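Local coordinates for protein chorismate synthase (Campylobacter jejuni, PDB 1SQ1) that probably catalyses the FMNH2-dependent anti-1,4-elimination of phosphate from 5-enolpyruvylshikimate-3-phosphate, giving chorismate, the branch-point precursor of the aromatic amino acids, at residues F38-N41 with E42-R46. Residues are numbered along the deposited sequence; the frame is centred on the assembly and turned at random.
Sequences FLQN and ELDKR
With CG anti to the backbone N in both Phe38 (chi1 170°) and Glu42, and the Glu42 chain bent at chi2, ring and carboxylate run side by side, one turn apart on the alpha-helix 36-45. Glu42 OE2 lies over one face of the ring, 4.1 Å from Phe38 CE2, and the two planes are only 22° apart. The other carboxylate oxygen, OE1, forms a salt bridge with Arg337 of helix 325-346, whose side chain also touches Phe38, so this side of the helix is tied to that neighbour. Leu39 and Leu43, again one turn apart, pack against helix 128-143 and strand 62-64, placing the helix against both elements. Gln40 and Asp44 cross at an angle, amide NE2 and carboxylate OD1 staying 3.9 Å apart; the amide is held from outside the helix, OE1 accepting from Ala62 N and NE2 giving a weak bond to Asp60 O. Main-chain i to i+4 bonds carry the turn: Leu43 N donates to Leu39 O at 3.1 Å. The bonds that follow are weaker: Asn41 O receives weak bonds from both Asp44 N, at 2.9 Å, and Lys45 N, at 3.3 Å.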
loop_
_atom_site.group_PDB
_atom_site.type_symbol
_atom_site.label_atom_id
_atom_site.label_comp_id
_atom_site.label_asym_id
_atom_site.label_seq_id
_atom_site.Cartn_x
_atom_site.Cartn_y
_atom_site.Cartn_z
ATOM N N PHE A 38 18.210 -6.576 24.931
ATOM C CA PHE A 38 17.916 -7.653 23.994
ATOM C C PHE A 38 18.185 -7.167 22.578
ATOM O O PHE A 38 18.530 -7.954 21.695
ATOM C CB PHE A 38 16.455 -8.063 24.126
ATOM C CG PHE A 38 15.983 -8.990 23.050
ATOM C CD1 PHE A 38 15.410 -8.493 21.888
ATOM C CD2 PHE A 38 16.126 -10.367 23.196
ATOM C CE1 PHE A 38 14.981 -9.356 20.890
ATOM C CE2 PHE A 38 15.701 -11.243 22.205
ATOM C CZ PHE A 38 15.130 -10.739 21.049
ATOM N N LEU A 39 18.011 -5.867 22.363
ATOM C CA LEU A 39 18.258 -5.276 21.060
ATOM C C LEU A 39 19.755 -5.263 20.820
ATOM O O LEU A 39 20.248 -5.826 19.845
ATOM C CB LEU A 39 17.735 -3.842 21.011
ATOM C CG LEU A 39 18.327 -2.972 19.902
ATOM C CD1 LEU A 39 17.778 -3.402 18.550
ATOM C CD2 LEU A 39 17.997 -1.520 20.173
ATOM N N GLN A 40 20.475 -4.621 21.730
ATOM C CA GLN A 40 21.916 -4.518 21.604
ATOM C C GLN A 40 22.590 -5.880 21.509
ATOM O O GLN A 40 23.587 -6.028 20.810
ATOM C CB GLN A 40 22.490 -3.733 22.778
ATOM C CG GLN A 40 23.945 -3.370 22.593
ATOM C CD GLN A 40 24.177 -2.527 21.352
ATOM O OE1 GLN A 40 23.656 -1.414 21.240
ATOM N NE2 GLN A 40 24.957 -3.056 20.410
ATOM N N ASN A 41 22.051 -6.876 22.204
ATOM C CA ASN A 41 22.641 -8.210 22.154
ATOM C C ASN A 41 22.442 -8.875 20.810
ATOM O O ASN A 41 23.358 -9.492 20.274
ATOM C CB ASN A 41 22.057 -9.117 23.236
ATOM C CG ASN A 41 22.558 -8.768 24.610
ATOM O OD1 ASN A 41 23.740 -8.469 24.792
ATOM N ND2 ASN A 41 21.669 -8.818 25.596
ATOM N N GLU A 42 21.240 -8.755 20.267
ATOM C CA GLU A 42 20.946 -9.372 18.991
ATOM C C GLU A 42 21.880 -8.811 17.938
ATOM O O GLU A 42 22.399 -9.552 17.102
ATOM C CB GLU A 42 19.495 -9.116 18.594
ATOM C CG GLU A 42 18.909 -10.222 17.744
ATOM C CD GLU A 42 18.725 -11.520 18.521
ATOM O OE1 GLU A 42 18.350 -12.539 17.906
ATOM O OE2 GLU A 42 18.946 -11.526 19.749
ATOM N N LEU A 43 22.109 -7.504 17.979
ATOM C CA LEU A 43 22.998 -6.888 17.002
ATOM C C LEU A 43 24.407 -7.483 17.091
ATOM O O LEU A 43 25.126 -7.539 16.089
ATOM C CB LEU A 43 23.050 -5.364 17.194
ATOM C CG LEU A 43 21.904 -4.550 16.587
ATOM C CD1 LEU A 43 22.093 -3.084 16.904
ATOM C CD2 LEU A 43 21.870 -4.758 15.083
ATOM N N ASP A 44 24.788 -7.945 18.281
ATOM C CA ASP A 44 26.113 -8.530 18.484
ATOM C C ASP A 44 26.225 -9.955 17.948
ATOM O O ASP A 44 27.330 -10.486 17.795
ATOM C CB ASP A 44 26.503 -8.499 19.970
ATOM C CG ASP A 44 26.703 -7.082 20.495
ATOM O OD1 ASP A 44 27.165 -6.207 19.728
ATOM O OD2 ASP A 44 26.419 -6.842 21.684
ATOM N N LYS A 45 25.083 -10.574 17.660
ATOM C CA LYS A 45 25.079 -11.930 17.126
ATOM C C LYS A 45 25.540 -11.925 15.672
ATOM O O LYS A 45 26.361 -12.758 15.280
ATOM C CB LYS A 45 23.685 -12.560 17.232
ATOM C CG LYS A 45 23.436 -13.302 18.537
ATOM C CD LYS A 45 22.257 -14.254 18.408
ATOM C CE LYS A 45 22.138 -15.160 19.622
ATOM N NZ LYS A 45 21.020 -16.139 19.488
ATOM N N ARG A 46 25.024 -10.992 14.874
ATOM C CA ARG A 46 25.435 -10.920 13.475
ATOM C C ARG A 46 26.917 -10.523 13.407
ATOM O O ARG A 46 27.372 -9.662 14.167
ATOM C CB ARG A 46 24.585 -9.906 12.705
ATOM C CG ARG A 46 24.813 -8.467 13.107
ATOM C CD ARG A 46 24.203 -7.519 12.093
ATOM N NE ARG A 46 24.837 -7.606 10.778
ATOM C CZ ARG A 46 26.062 -7.165 10.498
ATOM N NH1 ARG A 46 26.805 -6.603 11.443
ATOM N NH2 ARG A 46 26.537 -7.269 9.263
#